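Local coordinates for protein TqaA (Penicillium aethiopicum, PDB 5DLK) that forms the C-terminal condensation-like (CT) domain of a fungal nonribosomal peptide synthetase and probably releases the carrier-bound peptide by macrocyclization, at residues S385-H390 with E421-T426; F306-N311 with N329-R334; C126-D131 with S163-E168; W72-R77 with L406-S411. All blocks are in the same frame, centred on the assembly; numbering follows the deposited sequence.

Contact 1 (S385-H390 with E421-T426); sequences SLIVQH and EVWIFT
L386 to H390 pair one for one with V422 to T426 in parallel strands whose axes lie 4.8 Å apart and 14° from aligned, stitched by five backbone hydrogen bonds such as Q389 N to I424 O (2.8 Å). Alongside W423, I387 CD1 sits over one face of the indole, 3.9 Å from the centroid of its six-membered ring, while I387 CG2 touches W423 CZ3 at 3.6 Å. A chi1 of -61°, with CG beside the backbone N, turns W423 NE1 back to E421 OE2, a 2.8 Å bond on the anti lone pair of a carboxylate that also salt-bridges R64. Replacing the indole by a leucine is likely to leave I387 CD1 without aromatic cover and E421 without the indole N-H. These are central strands of the mixed sheet in the C-terminal half of the condensation fold, with helix 283-299 against the L386, V388 and H390 side. There L386 CD1 meets V422 CG1 at 3.8 Å. On the W423 side, Q389 runs alongside F425, its amide 83° from the ring plane and its OE1 hydrogen-bonded to T309. H390 ND1 and T426 OG1 share a 2.8 Å hydrogen bond near the imidazole plane, close to N392, a phosphopantetheine-binding residue.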
loop_
_atom_site.group_PDB
_atom_site.type_symbol
_atom_site.label_atom_id
_atom_site.label_comp_id
_atom_site.label_asym_id
_atom_site.label_seq_id
_atom_site.Cartn_x
_atom_site.Cartn_y
_atom_site.Cartn_z
ATOM N N SER A 385 1.120 7.135 -15.024
ATOM C CA SER A 385 -0.233 7.010 -15.556
ATOM C C SER A 385 -0.722 5.565 -15.531
ATOM O O SER A 385 -1.927 5.305 -15.657
ATOM C CB SER A 385 -0.291 7.563 -16.978
ATOM O OG SER A 385 0.624 6.876 -17.803
ATOM N N LEU A 386 0.224 4.637 -15.410
ATOM C CA LEU A 386 -0.055 3.210 -15.288
ATOM C C LEU A 386 0.829 2.639 -14.204
ATOM O O LEU A 386 2.042 2.862 -14.202
ATOM C CB LEU A 386 0.199 2.474 -16.613
ATOM C CG LEU A 386 0.019 0.961 -16.522
ATOM C CD1 LEU A 386 -1.461 0.614 -16.378
ATOM C CD2 LEU A 386 0.617 0.278 -17.764
ATOM N N ILE A 387 0.231 1.932 -13.250
ATOM C CA ILE A 387 1.008 1.340 -12.178
ATOM C C ILE A 387 0.668 -0.137 -12.053
ATOM O O ILE A 387 -0.491 -0.502 -11.866
ATOM C CB ILE A 387 0.757 2.029 -10.824
ATOM C CG1 ILE A 387 0.981 3.538 -10.957
ATOM C CG2 ILE A 387 1.640 1.386 -9.720
ATOM C CD1 ILE A 387 0.776 4.324 -9.665
ATOM N N VAL A 388 1.693 -0.975 -12.148
ATOM C CA VAL A 388 1.530 -2.415 -12.029
ATOM C C VAL A 388 1.991 -2.870 -10.651
ATOM O O VAL A 388 3.127 -2.597 -10.228
ATOM C CB VAL A 388 2.314 -3.148 -13.098
ATOM C CG1 VAL A 388 2.225 -4.658 -12.893
ATOM C CG2 VAL A 388 1.792 -2.725 -14.481
ATOM N N GLN A 389 1.096 -3.552 -9.943
ATOM C CA GLN A 389 1.381 -3.997 -8.578
ATOM C C GLN A 389 1.106 -5.494 -8.454
ATOM O O GLN A 389 -0.061 -5.912 -8.417
ATOM C CB GLN A 389 0.531 -3.234 -7.566
ATOM C CG GLN A 389 0.847 -3.601 -6.103
ATOM C CD GLN A 389 0.278 -2.593 -5.120
ATOM O OE1 GLN A 389 0.341 -1.372 -5.343
ATOM N NE2 GLN A 389 -0.264 -3.091 -4.012
ATOM N N HIS A 390 2.166 -6.292 -8.378
ATOM C CA HIS A 390 1.998 -7.723 -8.143
ATOM C C HIS A 390 1.942 -7.982 -6.639
ATOM O O HIS A 390 2.823 -7.545 -5.889
ATOM C CB HIS A 390 3.128 -8.548 -8.750
ATOM C CG HIS A 390 2.974 -10.003 -8.464
ATOM N ND1 HIS A 390 1.878 -10.720 -8.893
ATOM C CD2 HIS A 390 3.707 -10.849 -7.706
ATOM C CE1 HIS A 390 1.975 -11.963 -8.459
ATOM N NE2 HIS A 390 3.085 -12.072 -7.747
ATOM N N GLU A 421 -4.800 7.856 -12.973
ATOM C CA GLU A 421 -3.993 6.677 -13.301
ATOM C C GLU A 421 -4.791 5.370 -13.424
ATOM O O GLU A 421 -5.913 5.240 -12.909
ATOM C CB GLU A 421 -2.900 6.489 -12.249
ATOM C CG GLU A 421 -3.392 5.874 -10.925
ATOM C CD GLU A 421 -4.167 6.857 -10.048
ATOM O OE1 GLU A 421 -4.075 8.074 -10.297
ATOM O OE2 GLU A 421 -4.850 6.398 -9.103
ATOM N N VAL A 422 -4.193 4.402 -14.113
ATOM C CA VAL A 422 -4.751 3.059 -14.216
ATOM C C VAL A 422 -3.875 2.156 -13.355
ATOM O O VAL A 422 -2.648 2.225 -13.440
ATOM C CB VAL A 422 -4.783 2.549 -15.676
ATOM C CG1 VAL A 422 -5.174 1.061 -15.727
ATOM C CG2 VAL A 422 -5.740 3.399 -16.493
ATOM N N TRP A 423 -4.508 1.367 -12.488
ATOM C CA TRP A 423 -3.820 0.337 -11.720
ATOM C C TRP A 423 -4.054 -1.044 -12.293
ATOM O O TRP A 423 -5.188 -1.382 -12.658
ATOM C CB TRP A 423 -4.304 0.340 -10.253
ATOM C CG TRP A 423 -4.068 1.601 -9.533
ATOM C CD1 TRP A 423 -4.833 2.734 -9.581
ATOM C CD2 TRP A 423 -2.987 1.883 -8.632
ATOM N NE1 TRP A 423 -4.291 3.701 -8.753
ATOM C CE2 TRP A 423 -3.153 3.205 -8.177
ATOM C CE3 TRP A 423 -1.882 1.152 -8.188
ATOM C CZ2 TRP A 423 -2.263 3.810 -7.275
ATOM C CZ3 TRP A 423 -1.008 1.746 -7.282
ATOM C CH2 TRP A 423 -1.196 3.062 -6.845
ATOM N N ILE A 424 -2.992 -1.850 -12.362
ATOM C CA ILE A 424 -3.138 -3.268 -12.641
ATOM C C ILE A 424 -2.600 -4.027 -11.448
ATOM O O ILE A 424 -1.414 -3.973 -11.174
ATOM C CB ILE A 424 -2.379 -3.713 -13.900
ATOM C CG1 ILE A 424 -2.947 -3.017 -15.144
ATOM C CG2 ILE A 424 -2.473 -5.251 -14.047
ATOM C CD1 ILE A 424 -2.172 -3.293 -16.431
ATOM N N PHE A 425 -3.477 -4.703 -10.715
ATOM C CA PHE A 425 -3.049 -5.549 -9.611
ATOM C C PHE A 425 -3.103 -7.009 -10.047
ATOM O O PHE A 425 -4.011 -7.397 -10.784
ATOM C CB PHE A 425 -3.939 -5.380 -8.379
ATOM C CG PHE A 425 -4.019 -3.976 -7.847
ATOM C CD1 PHE A 425 -3.061 -3.494 -6.970
ATOM C CD2 PHE A 425 -5.079 -3.146 -8.203
ATOM C CE1 PHE A 425 -3.158 -2.185 -6.456
ATOM C CE2 PHE A 425 -5.180 -1.857 -7.688
ATOM C CZ PHE A 425 -4.216 -1.382 -6.822
ATOM N N THR A 426 -2.175 -7.827 -9.570
ATOM C CA THR A 426 -2.248 -9.274 -9.843
ATOM C C THR A 426 -2.146 -10.027 -8.521
ATOM O O THR A 426 -1.253 -9.774 -7.731
ATOM C CB THR A 426 -1.145 -9.755 -10.813
ATOM O OG1 THR A 426 0.119 -9.182 -10.440
ATOM C CG2 THR A 426 -1.472 -9.357 -12.234
#

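Contact 2 (F306-N311 with N329-R334); sequences FGHTVN and NFVPLR
F306 to V310 pair with N329 to L333 in an antiparallel ladder at one margin of the six-stranded mixed sheet, where strand 329-336 is outermost. Hydrogen-bonded pairs F306/L333, H308/V331 and V310/N329 supply six backbone bonds. L333 N lies 2.8 Å from F306 O. At the other end of the ladder, N329 N lies 3.0 Å from V310 O. The segment directions differ by 128°, well short of 180°, so the pair is strongly twisted. P332, lacking an N-H, falls in a non-hydrogen-bonded pair with G307, where the ladder asks for none. This is a buried part of the C-terminal half of the condensation fold, and its first strand leads directly into N311, a phosphopantetheine-binding residue. F306 holds CG between its backbone N and carbonyl carbon (chi1 52°), which lays the ring alongside L333, CZ to CD2 3.8 Å. On the same side V310 CG2 packs on N329 CB at 3.7 Å, and its CG1 meets V331 CG2 at 3.9 Å. N329 turns its ND2 to the carbonyls of V366 and E364. On the opposite face of the sheet, T309 OG1 lies at the edge of the F330 ring, near its plane and 3.4 Å from CD1, while the same hydroxyl hydrogen-bonds Q389 OE1.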
loop_
_atom_site.group_PDB
_atom_site.type_symbol
_atom_site.label_atom_id
_atom_site.label_comp_id
_atom_site.label_asym_id
_atom_site.label_seq_id
_atom_site.Cartn_x
_atom_site.Cartn_y
_atom_site.Cartn_z
ATOM N N PHE A 306 6.859 2.602 -17.434
ATOM C CA PHE A 306 5.577 2.694 -16.725
ATOM C C PHE A 306 5.843 2.555 -15.226
ATOM O O PHE A 306 6.967 2.292 -14.808
ATOM C CB PHE A 306 4.567 1.638 -17.245
ATOM C CG PHE A 306 5.091 0.217 -17.256
ATOM C CD1 PHE A 306 5.878 -0.251 -18.309
ATOM C CD2 PHE A 306 4.816 -0.643 -16.204
ATOM C CE1 PHE A 306 6.359 -1.567 -18.322
ATOM C CE2 PHE A 306 5.298 -1.957 -16.201
ATOM C CZ PHE A 306 6.076 -2.418 -17.256
ATOM N N GLY A 307 4.834 2.763 -14.400
ATOM C CA GLY A 307 5.083 2.696 -12.968
ATOM C C GLY A 307 4.878 1.296 -12.424
ATOM O O GLY A 307 4.132 0.494 -13.009
ATOM N N HIS A 308 5.573 0.967 -11.339
ATOM C CA HIS A 308 5.259 -0.268 -10.628
ATOM C C HIS A 308 5.520 -0.085 -9.138
ATOM O O HIS A 308 6.230 0.827 -8.724
ATOM C CB HIS A 308 6.027 -1.480 -11.195
ATOM C CG HIS A 308 7.460 -1.578 -10.757
ATOM N ND1 HIS A 308 8.039 -2.773 -10.382
ATOM C CD2 HIS A 308 8.438 -0.644 -10.669
ATOM C CE1 HIS A 308 9.307 -2.569 -10.067
ATOM N NE2 HIS A 308 9.571 -1.283 -10.223
ATOM N N THR A 309 4.879 -0.931 -8.340
ATOM C CA THR A 309 4.984 -0.883 -6.890
ATOM C C THR A 309 6.139 -1.738 -6.392
ATOM O O THR A 309 6.274 -2.903 -6.787
ATOM C CB THR A 309 3.683 -1.369 -6.227
ATOM O OG1 THR A 309 2.588 -0.631 -6.764
ATOM C CG2 THR A 309 3.764 -1.171 -4.722
ATOM N N VAL A 310 6.996 -1.133 -5.564
ATOM C CA VAL A 310 8.079 -1.835 -4.895
ATOM C C VAL A 310 7.812 -1.788 -3.396
ATOM O O VAL A 310 7.090 -0.905 -2.920
ATOM C CB VAL A 310 9.468 -1.205 -5.223
ATOM C CG1 VAL A 310 9.745 -1.339 -6.763
ATOM C CG2 VAL A 310 9.517 0.259 -4.773
ATOM N N ASN A 311 8.379 -2.718 -2.633
ATOM C CA ASN A 311 7.966 -2.789 -1.232
ATOM C C ASN A 311 8.732 -1.826 -0.315
ATOM O O ASN A 311 8.282 -1.541 0.802
ATOM C CB ASN A 311 8.058 -4.236 -0.707
ATOM C CG ASN A 311 9.473 -4.804 -0.752
ATOM O OD1 ASN A 311 10.458 -4.112 -0.485
ATOM N ND2 ASN A 311 9.572 -6.086 -1.078
ATOM N N ASN A 329 6.499 2.049 -2.502
ATOM C CA ASN A 329 6.821 3.150 -3.374
ATOM C C ASN A 329 6.338 2.841 -4.778
ATOM O O ASN A 329 6.228 1.673 -5.156
ATOM C CB ASN A 329 8.330 3.431 -3.365
ATOM C CG ASN A 329 8.642 4.847 -3.741
ATOM O OD1 ASN A 329 7.739 5.655 -3.925
ATOM N ND2 ASN A 329 9.927 5.168 -3.867
ATOM N N PHE A 330 6.024 3.887 -5.528
ATOM C CA PHE A 330 5.617 3.734 -6.924
ATOM C C PHE A 330 6.697 4.394 -7.770
ATOM O O PHE A 330 6.868 5.613 -7.702
ATOM C CB PHE A 330 4.262 4.361 -7.145
ATOM C CG PHE A 330 3.285 4.009 -6.055
ATOM C CD1 PHE A 330 2.771 2.720 -5.972
ATOM C CD2 PHE A 330 2.939 4.946 -5.086
ATOM C CE1 PHE A 330 1.866 2.371 -4.962
ATOM C CE2 PHE A 330 2.034 4.603 -4.060
ATOM C CZ PHE A 330 1.515 3.309 -4.011
ATOM N N VAL A 331 7.454 3.581 -8.501
ATOM C CA VAL A 331 8.660 4.087 -9.188
ATOM C C VAL A 331 8.656 3.651 -10.656
ATOM O O VAL A 331 7.918 2.724 -11.039
ATOM C CB VAL A 331 9.956 3.598 -8.495
ATOM C CG1 VAL A 331 10.017 4.064 -7.013
ATOM C CG2 VAL A 331 10.114 2.072 -8.628
ATOM N N PRO A 332 9.460 4.318 -11.499
ATOM C CA PRO A 332 9.527 3.936 -12.914
ATOM C C PRO A 332 10.198 2.596 -13.151
ATOM O O PRO A 332 11.224 2.265 -12.557
ATOM C CB PRO A 332 10.382 5.055 -13.547
ATOM C CG PRO A 332 10.515 6.116 -12.477
ATOM C CD PRO A 332 10.416 5.402 -11.194
ATOM N N LEU A 333 9.595 1.833 -14.054
ATOM C CA LEU A 333 10.179 0.615 -14.565
ATOM C C LEU A 333 10.377 0.843 -16.047
ATOM O O LEU A 333 9.424 1.172 -16.754
ATOM C CB LEU A 333 9.250 -0.590 -14.316
ATOM C CG LEU A 333 9.802 -1.911 -14.860
ATOM C CD1 LEU A 333 11.130 -2.256 -14.168
ATOM C CD2 LEU A 333 8.754 -3.012 -14.647
ATOM N N ARG A 334 11.613 0.691 -16.508
ATOM C CA ARG A 334 11.934 0.874 -17.915
ATOM C C ARG A 334 12.239 -0.459 -18.570
ATOM O O ARG A 334 13.048 -1.239 -18.045
ATOM C CB ARG A 334 13.150 1.806 -18.059
ATOM C CG ARG A 334 13.528 2.072 -19.515
ATOM C CD ARG A 334 14.758 2.976 -19.574
ATOM N NE ARG A 334 15.035 3.394 -20.946
ATOM C CZ ARG A 334 16.034 4.207 -21.268
ATOM N NH1 ARG A 334 16.828 4.676 -20.315
ATOM N NH2 ARG A 334 16.227 4.552 -22.539
#

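Contact 3 (C126-D131 with S163-E168); sequences CWPGED and SCPGNE
P165 points its ring at the 126-131 backbone: CD lies 3.6 Å from C126 O, and CG comes 4.0 Å from P128 N. The two prolines meet by ring carbons, P128 CD to P165 CG at 4.2 Å, in loose apolar contact at the protein surface. C126 N donates an almost straight bond to S163 O (2.9 Å, 175°), and C126 SG, beside that N (chi1 -62°), lies 3.6 Å from the same oxygen; the side chain also packs on V135. C164 SG lies 4.1 Å from E130 O, a loose contact, and the side chain also touches P132. Both loops end strands of a beta-alpha-beta unit, in which strand 122-125, helix 132-144 and the parallel neighbour strand 158-163 follow one another; the C126 bond prolongs that parallel pairing past the strand end. Each segment then folds back with a proline at the second position of its turn: type II from W127 to E130, and type I from C164 to N167, closed by N167 N to C164 O at 2.7 Å. E130, extended through chi2, curls OE1 back to W127 N (2.9 Å), and D131 is the N-cap of helix 132-144, its OD2 accepting from E134 N.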
loop_
_atom_site.group_PDB
_atom_site.type_symbol
_atom_site.label_atom_id
_atom_site.label_comp_id
_atom_site.label_asym_id
_atom_site.label_seq_id
_atom_site.Cartn_x
_atom_site.Cartn_y
_atom_site.Cartn_z
ATOM N N CYS A 126 -25.840 -4.930 20.904
ATOM C CA CYS A 126 -26.942 -5.048 19.963
ATOM C C CYS A 126 -28.213 -5.528 20.637
ATOM O O CYS A 126 -28.153 -6.126 21.712
ATOM C CB CYS A 126 -26.609 -6.022 18.850
ATOM S SG CYS A 126 -25.196 -5.549 17.840
ATOM N N TRP A 127 -29.339 -5.275 19.986
ATOM C CA TRP A 127 -30.603 -5.925 20.349
ATOM C C TRP A 127 -30.469 -7.433 20.178
ATOM O O TRP A 127 -29.723 -7.894 19.315
ATOM C CB TRP A 127 -31.743 -5.437 19.476
ATOM C CG TRP A 127 -32.236 -4.061 19.720
ATOM C CD1 TRP A 127 -32.560 -3.499 20.922
ATOM C CD2 TRP A 127 -32.546 -3.085 18.724
ATOM N NE1 TRP A 127 -33.027 -2.224 20.733
ATOM C CE2 TRP A 127 -33.038 -1.951 19.389
ATOM C CE3 TRP A 127 -32.438 -3.056 17.330
ATOM C CZ2 TRP A 127 -33.406 -0.794 18.715
ATOM C CZ3 TRP A 127 -32.821 -1.920 16.664
ATOM C CH2 TRP A 127 -33.300 -0.802 17.353
ATOM N N PRO A 128 -31.211 -8.215 20.976
ATOM C CA PRO A 128 -31.291 -9.652 20.673
ATOM C C PRO A 128 -31.718 -9.917 19.216
ATOM O O PRO A 128 -32.639 -9.274 18.692
ATOM C CB PRO A 128 -32.347 -10.175 21.673
ATOM C CG PRO A 128 -32.953 -8.962 22.316
ATOM C CD PRO A 128 -31.958 -7.851 22.193
ATOM N N GLY A 129 -31.020 -10.844 18.561
ATOM C CA GLY A 129 -31.289 -11.163 17.169
ATOM C C GLY A 129 -30.657 -10.233 16.138
ATOM O O GLY A 129 -30.708 -10.499 14.950
ATOM N N GLU A 130 -30.076 -9.128 16.583
ATOM C CA GLU A 130 -29.498 -8.153 15.659
ATOM C C GLU A 130 -28.079 -8.599 15.289
ATOM O O GLU A 130 -27.293 -8.940 16.163
ATOM C CB GLU A 130 -29.512 -6.754 16.292
ATOM C CG GLU A 130 -28.806 -5.644 15.516
ATOM C CD GLU A 130 -28.966 -4.270 16.179
ATOM O OE1 GLU A 130 -28.733 -4.154 17.407
ATOM O OE2 GLU A 130 -29.317 -3.299 15.470
ATOM N N ASP A 131 -27.752 -8.614 14.002
ATOM C CA ASP A 131 -26.445 -9.123 13.585
ATOM C C ASP A 131 -25.354 -8.057 13.703
ATOM O O ASP A 131 -25.457 -6.985 13.108
ATOM C CB ASP A 131 -26.490 -9.653 12.153
ATOM C CG ASP A 131 -25.109 -10.034 11.638
ATOM O OD1 ASP A 131 -24.604 -11.115 12.000
ATOM O OD2 ASP A 131 -24.512 -9.233 10.892
ATOM N N SER A 163 -21.260 -6.204 20.003
ATOM C CA SER A 163 -21.531 -7.445 20.726
ATOM C C SER A 163 -23.000 -7.864 20.712
ATOM O O SER A 163 -23.889 -7.030 20.833
ATOM C CB SER A 163 -21.103 -7.308 22.198
ATOM O OG SER A 163 -19.720 -7.045 22.307
ATOM N N CYS A 164 -23.232 -9.162 20.576
ATOM C CA CYS A 164 -24.533 -9.744 20.894
ATOM C C CYS A 164 -24.662 -9.866 22.411
ATOM O O CYS A 164 -23.654 -10.028 23.101
ATOM C CB CYS A 164 -24.691 -11.118 20.250
ATOM S SG CYS A 164 -24.642 -11.127 18.454
ATOM N N PRO A 165 -25.904 -9.811 22.934
ATOM C CA PRO A 165 -26.203 -9.874 24.373
ATOM C C PRO A 165 -25.358 -10.838 25.229
ATOM O O PRO A 165 -25.000 -10.469 26.349
ATOM C CB PRO A 165 -27.670 -10.297 24.377
ATOM C CG PRO A 165 -28.229 -9.550 23.224
ATOM C CD PRO A 165 -27.127 -9.555 22.155
ATOM N N GLY A 166 -25.036 -12.029 24.748
ATOM C CA GLY A 166 -24.185 -12.902 25.551
ATOM C C GLY A 166 -22.672 -12.659 25.494
ATOM O O GLY A 166 -21.907 -13.327 26.196
ATOM N N ASN A 167 -22.233 -11.704 24.672
ATOM C CA ASN A 167 -20.802 -11.495 24.391
ATOM C C ASN A 167 -20.097 -12.763 23.905
ATOM O O ASN A 167 -18.888 -12.919 24.097
ATOM C CB ASN A 167 -20.064 -10.946 25.622
ATOM C CG ASN A 167 -20.396 -9.496 25.904
ATOM O OD1 ASN A 167 -20.846 -8.770 25.022
ATOM N ND2 ASN A 167 -20.181 -9.069 27.142
ATOM N N GLU A 168 -20.843 -13.661 23.268
ATOM C CA GLU A 168 -20.253 -14.871 22.699
ATOM C C GLU A 168 -20.300 -14.831 21.166
ATOM O O GLU A 168 -19.935 -15.793 20.485
ATOM C CB GLU A 168 -20.962 -16.111 23.241
ATOM C CG GLU A 168 -20.962 -16.150 24.768
ATOM C CD GLU A 168 -21.518 -17.444 25.350
ATOM O OE1 GLU A 168 -22.359 -18.091 24.687
ATOM O OE2 GLU A 168 -21.107 -17.805 26.479
#

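Contact 4 (W72-R77 with L406-S411); sequences WTIKGR and LDVQYS
The pairing of W72-K75 with D407-Y410 belongs to the strand crossover that ties the two halves of the condensation fold together: strand 407-415, lying in sequence between two strands of the C-terminal sheet, joins the sheet of the N-terminal half as its outermost member. The segments are antiparallel (163°), and hydrogen-bonded pairs T73/Q409 and K75/D407 provide four backbone bonds, including D407 N to K75 O at 2.8 Å. W72 and Y410 share a non-hydrogen-bonded pair, and their rings meet edge-to-face, the tyrosine edge toward the indole face, centroids 5.3 Å apart and planes at 62°. Swung away from its own carbonyl carbon (chi1 -62°), the indole carries its six-membered ring across the neighbouring strand: W72 CZ3 reaches Y410 CB at 3.4 Å and W72 CE3 reaches V408 CG1 at 3.6 Å. Y410 would probably lose the face its edge packs on if a serine stood in place of W72, with a gap opening beside V408. Further along, I74 CG2 touches L406 CD2 at 3.5 Å. At G76 a side chain would be jammed against the carbonyl of K75 and tight on L406 CA. On the other face a water binds T73 OG1 (2.7 Å), Q409 O and S411 OG, bridging the strands. Around the pair, W72 also meets F190 of helix 186-197 edge-to-face, T73 and S411 touch M133 of helix 132-144, and strand 67-75 is hydrogen-bonded on its other side to strand 169-177.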
loop_
_atom_site.group_PDB
_atom_site.type_symbol
_atom_site.label_atom_id
_atom_site.label_comp_id
_atom_site.label_asym_id
_atom_site.label_seq_id
_atom_site.Cartn_x
_atom_site.Cartn_y
_atom_site.Cartn_z
ATOM N N TRP A 72 -13.055 -8.603 12.502
ATOM C CA TRP A 72 -12.840 -9.915 13.080
ATOM C C TRP A 72 -14.096 -10.388 13.801
ATOM O O TRP A 72 -14.469 -9.811 14.812
ATOM C CB TRP A 72 -11.671 -9.873 14.048
ATOM C CG TRP A 72 -10.381 -9.509 13.371
ATOM C CD1 TRP A 72 -9.766 -8.287 13.365
ATOM C CD2 TRP A 72 -9.577 -10.374 12.575
ATOM N NE1 TRP A 72 -8.606 -8.348 12.622
ATOM C CE2 TRP A 72 -8.469 -9.621 12.126
ATOM C CE3 TRP A 72 -9.678 -11.720 12.201
ATOM C CZ2 TRP A 72 -7.467 -10.175 11.337
ATOM C CZ3 TRP A 72 -8.681 -12.264 11.408
ATOM C CH2 TRP A 72 -7.594 -11.489 10.982
ATOM N N THR A 73 -14.734 -11.428 13.279
ATOM C CA THR A 73 -15.921 -11.986 13.925
ATOM C C THR A 73 -15.463 -13.082 14.877
ATOM O O THR A 73 -14.892 -14.085 14.452
ATOM C CB THR A 73 -16.924 -12.553 12.909
ATOM O OG1 THR A 73 -17.276 -11.539 11.964
ATOM C CG2 THR A 73 -18.199 -13.036 13.615
ATOM N N ILE A 74 -15.721 -12.874 16.166
ATOM C CA ILE A 74 -15.209 -13.738 17.225
ATOM C C ILE A 74 -16.375 -14.473 17.893
ATOM O O ILE A 74 -17.294 -13.835 18.390
ATOM C CB ILE A 74 -14.447 -12.930 18.283
ATOM C CG1 ILE A 74 -13.355 -12.065 17.628
ATOM C CG2 ILE A 74 -13.831 -13.855 19.324
ATOM C CD1 ILE A 74 -12.694 -11.089 18.583
ATOM N N LYS A 75 -16.337 -15.803 17.888
ATOM C CA LYS A 75 -17.424 -16.599 18.470
ATOM C C LYS A 75 -16.907 -17.608 19.482
ATOM O O LYS A 75 -15.933 -18.312 19.223
ATOM C CB LYS A 75 -18.206 -17.328 17.381
ATOM C CG LYS A 75 -19.082 -16.429 16.549
ATOM C CD LYS A 75 -19.711 -17.187 15.397
ATOM C CE LYS A 75 -20.566 -16.259 14.562
ATOM N NZ LYS A 75 -20.975 -16.889 13.272
ATOM N N GLY A 76 -17.566 -17.677 20.636
ATOM C CA GLY A 76 -17.211 -18.652 21.651
ATOM C C GLY A 76 -17.420 -18.129 23.054
ATOM O O GLY A 76 -17.764 -16.964 23.247
ATOM N N ARG A 77 -17.199 -18.986 24.044
ATOM C CA ARG A 77 -17.432 -18.604 25.431
ATOM C C ARG A 77 -16.157 -18.113 26.114
ATOM O O ARG A 77 -16.204 -17.596 27.229
ATOM C CB ARG A 77 -18.030 -19.781 26.211
ATOM C CG ARG A 77 -18.914 -20.697 25.372
ATOM C CD ARG A 77 -19.336 -21.939 26.146
ATOM N NE ARG A 77 -19.153 -23.157 25.356
ATOM C CZ ARG A 77 -20.099 -23.719 24.607
ATOM N NH1 ARG A 77 -21.311 -23.182 24.547
ATOM N NH2 ARG A 77 -19.833 -24.826 23.921
ATOM N N LEU A 406 -13.069 -20.651 20.842
ATOM C CA LEU A 406 -12.857 -19.339 20.236
ATOM C C LEU A 406 -12.592 -19.456 18.743
ATOM O O LEU A 406 -11.513 -19.878 18.331
ATOM C CB LEU A 406 -11.694 -18.612 20.905
ATOM C CG LEU A 406 -12.097 -17.442 21.795
ATOM C CD1 LEU A 406 -10.951 -16.461 21.982
ATOM C CD2 LEU A 406 -13.318 -16.753 21.220
ATOM N N ASP A 407 -13.586 -19.086 17.945
ATOM C CA ASP A 407 -13.470 -19.095 16.490
ATOM C C ASP A 407 -13.366 -17.654 16.008
ATOM O O ASP A 407 -14.174 -16.807 16.391
ATOM C CB ASP A 407 -14.669 -19.799 15.850
ATOM C CG ASP A 407 -14.610 -19.801 14.328
ATOM O OD1 ASP A 407 -13.778 -20.549 13.762
ATOM O OD2 ASP A 407 -15.407 -19.071 13.693
ATOM N N VAL A 408 -12.364 -17.365 15.183
ATOM C CA VAL A 408 -12.166 -16.001 14.712
ATOM C C VAL A 408 -12.125 -15.978 13.183
ATOM O O VAL A 408 -11.332 -16.691 12.574
ATOM C CB VAL A 408 -10.868 -15.386 15.280
ATOM C CG1 VAL A 408 -10.711 -13.963 14.793
ATOM C CG2 VAL A 408 -10.871 -15.431 16.810
ATOM N N GLN A 409 -12.990 -15.167 12.575
ATOM C CA GLN A 409 -13.089 -15.091 11.118
ATOM C C GLN A 409 -12.797 -13.683 10.602
ATOM O O GLN A 409 -13.257 -12.691 11.173
ATOM C CB GLN A 409 -14.478 -15.540 10.658
ATOM C CG GLN A 409 -14.692 -17.053 10.716
ATOM C CD GLN A 409 -13.899 -17.790 9.647
ATOM O OE1 GLN A 409 -12.965 -18.535 9.950
ATOM N NE2 GLN A 409 -14.274 -17.587 8.384
ATOM N N TYR A 410 -12.044 -13.610 9.507
ATOM C CA TYR A 410 -11.635 -12.341 8.907
ATOM C C TYR A 410 -12.568 -11.881 7.797
ATOM O O TYR A 410 -13.049 -12.688 7.014
ATOM C CB TYR A 410 -10.215 -12.473 8.339
ATOM C CG TYR A 410 -9.766 -11.334 7.440
ATOM C CD1 TYR A 410 -9.109 -10.234 7.971
ATOM C CD2 TYR A 410 -9.969 -11.375 6.056
ATOM C CE1 TYR A 410 -8.671 -9.197 7.162
ATOM C CE2 TYR A 410 -9.537 -10.328 5.234
ATOM C CZ TYR A 410 -8.887 -9.248 5.800
ATOM O OH TYR A 410 -8.457 -8.202 5.023
ATOM N N SER A 411 -12.800 -10.576 7.730
ATOM C CA SER A 411 -13.434 -9.957 6.575
ATOM C C SER A 411 -13.057 -8.475 6.579
ATOM O O SER A 411 -12.439 -8.007 7.523
ATOM C CB SER A 411 -14.958 -10.149 6.602
ATOM O OG SER A 411 -15.541 -9.444 7.674
HETATM O O HOH W 1 -15.473 -11.138 9.967
HETATM O O HOH W 2 -16.367 -16.372 13.939
#

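Contacts 1 and 2 share the six-stranded sheet, their centres 9 Å apart, where strands 386-390 and 303-310 are neighbours joined by L386 O to G307 N. Contact 4 lies on the five-stranded sheet and contact 3 in the loops at the ends of two of its strands, centres 14 Å apart; they touch through E168 O and G76 N. Between the groups, contacts 1 and 4 are 34 Å apart by centres and contacts 2 and 3 47 Å. Along the chain, contact 4 encloses first contact 3 and then contact 2, and alternates with contact 1, because 406-411 falls between 385-390 and 421-426. That excursion ties both sheets of one condensation domain, whose phosphopantetheine-binding residues come from both halves.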